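Peptidoglycan D,D-transpeptidase MrdA (Pseudomonas aeruginosa, PDB 7KIS) probably cross-links the peptide stems of peptidoglycan in the cell wall, and binds penicillin and a diazabicyclooctane inhibitor. Local coordinates at residues T466-A470 and F568-A572. Residues are numbered along the deposited sequence; the frame is centred on the assembly and turned at random.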
loop_
_atom_site.group_PDB
_atom_site.type_symbol
_atom_site.label_atom_id
_atom_site.label_comp_id
_atom_site.label_asym_id
_atom_site.label_seq_id
_atom_site.Cartn_x
_atom_site.Cartn_y
_atom_site.Cartn_z
ATOM N N THR A 466 -6.522 2.874 4.100
ATOM C CA THR A 466 -7.577 3.448 3.273
ATOM C C THR A 466 -8.713 2.456 3.064
ATOM O O THR A 466 -9.890 2.829 3.132
ATOM C CB THR A 466 -7.003 3.893 1.930
ATOM O OG1 THR A 466 -5.721 4.500 2.133
ATOM C CG2 THR A 466 -7.933 4.891 1.265
ATOM N N ALA A 467 -8.381 1.191 2.796
ATOM C CA ALA A 467 -9.410 0.162 2.700
ATOM C C ALA A 467 -10.116 -0.047 4.031
ATOM O O ALA A 467 -11.310 -0.368 4.058
ATOM C CB ALA A 467 -8.798 -1.153 2.214
ATOM N N LEU A 468 -9.398 0.133 5.142
ATOM C CA LEU A 468 -10.004 -0.025 6.460
ATOM C C LEU A 468 -11.058 1.042 6.721
ATOM O O LEU A 468 -12.135 0.743 7.251
ATOM C CB LEU A 468 -8.919 0.022 7.533
ATOM C CG LEU A 468 -9.008 -0.970 8.691
ATOM C CD1 LEU A 468 -9.533 -2.317 8.222
ATOM C CD2 LEU A 468 -7.640 -1.116 9.330
ATOM N N LEU A 469 -10.770 2.292 6.356
ATOM C CA LEU A 469 -11.767 3.347 6.494
ATOM C C LEU A 469 -12.957 3.109 5.575
ATOM O O LEU A 469 -14.083 3.501 5.902
ATOM C CB LEU A 469 -11.133 4.708 6.206
ATOM C CG LEU A 469 -10.090 5.170 7.225
ATOM C CD1 LEU A 469 -9.233 6.293 6.657
ATOM C CD2 LEU A 469 -10.765 5.604 8.515
ATOM N N ALA A 470 -12.725 2.481 4.421
ATOM C CA ALA A 470 -13.821 2.130 3.527
ATOM C C ALA A 470 -14.624 0.945 4.050
ATOM O O ALA A 470 -15.836 0.872 3.823
ATOM C CB ALA A 470 -13.275 1.828 2.133
ATOM N N PHE A 568 -1.461 10.981 -1.423
ATOM C CA PHE A 568 -2.920 11.070 -1.453
ATOM C C PHE A 568 -3.497 9.666 -1.382
ATOM O O PHE A 568 -3.153 8.812 -2.205
ATOM C CB PHE A 568 -3.410 11.783 -2.717
ATOM C CG PHE A 568 -4.873 12.152 -2.681
ATOM C CD1 PHE A 568 -5.849 11.225 -2.998
ATOM C CD2 PHE A 568 -5.269 13.429 -2.339
ATOM C CE1 PHE A 568 -7.187 11.563 -2.974
ATOM C CE2 PHE A 568 -6.605 13.774 -2.306
ATOM C CZ PHE A 568 -7.566 12.838 -2.625
ATOM N N VAL A 569 -4.367 9.435 -0.406
ATOM C CA VAL A 569 -5.126 8.200 -0.300
ATOM C C VAL A 569 -6.598 8.519 -0.548
ATOM O O VAL A 569 -7.012 9.676 -0.561
ATOM C CB VAL A 569 -4.926 7.511 1.065
ATOM C CG1 VAL A 569 -3.447 7.427 1.407
ATOM C CG2 VAL A 569 -5.691 8.253 2.151
ATOM N N GLY A 570 -7.395 7.471 -0.745
ATOM C CA GLY A 570 -8.818 7.662 -0.950
ATOM C C GLY A 570 -9.558 6.429 -1.425
ATOM O O GLY A 570 -8.979 5.567 -2.095
ATOM N N PHE A 571 -10.840 6.333 -1.084
ATOM C CA PHE A 571 -11.697 5.263 -1.566
ATOM C C PHE A 571 -12.923 5.844 -2.260
ATOM O O PHE A 571 -13.331 6.979 -2.002
ATOM C CB PHE A 571 -12.120 4.314 -0.432
ATOM C CG PHE A 571 -12.799 4.993 0.726
ATOM C CD1 PHE A 571 -14.181 5.087 0.776
ATOM C CD2 PHE A 571 -12.059 5.509 1.777
ATOM C CE1 PHE A 571 -14.810 5.699 1.845
ATOM C CE2 PHE A 571 -12.682 6.122 2.847
ATOM C CZ PHE A 571 -14.060 6.216 2.882
ATOM N N ALA A 572 -13.504 5.049 -3.157
ATOM C CA ALA A 572 -14.619 5.507 -3.974
ATOM C C ALA A 572 -15.390 4.300 -4.485
ATOM O O ALA A 572 -14.811 3.220 -4.635
ATOM C CB ALA A 572 -14.124 6.362 -5.150
#
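The methyl of A470 sits over one face of the F571 ring, a CH-pi contact in the penicillin-binding transpeptidase fold, where helix 459-470 packs on the five-stranded antiparallel sheet. A470 CB lies 3.8 Å from the centroid of the F571 ring and 24° off its normal, displaced toward the rim, so that its nearest ring atoms are CG and CD1. The CG of F571 stands between its own backbone N and carbonyl carbon (chi1 56°), which swings the ring toward the helix. L469 CB (4.0 Å from F571 CE2) and T466 O (3.7 Å from F571 CD2) approach the ring obliquely, from the same side of its plane as the A470 methyl. T466 O also accepts the helical bond from A470 N, which ties together the backbone of T466 and A470, both of which meet the ring.

One turn back, the T466 hydroxyl OG1 lies against V569 CB (3.3 Å) and the T466 methyl CG2 faces the G570 backbone, the side chains of T466 and V569 crossing obliquely. T466 CA and G570 CA are 6.1 Å apart. The axes of the short segments 466-470 and 568-572 run in broadly the same direction, 33° apart, with a closest approach of 7.8 Å.

In the second shell, F571 pairs through its backbone with A536 of one adjoining strand and G570 with V581 of the other, so the strand is held between two neighbours. Helix 504-518 joins the same packing, W506 and M513 touching L469 and D510 touching F571. V569 lies about 9 Å, side chain to side chain, from S327, the predicted acyl-ester nucleophile. T466 OG1 is hydrogen-bonded to L462 O, while T466 CG2, anti to the backbone N, rests 3.3 Å from G570 N.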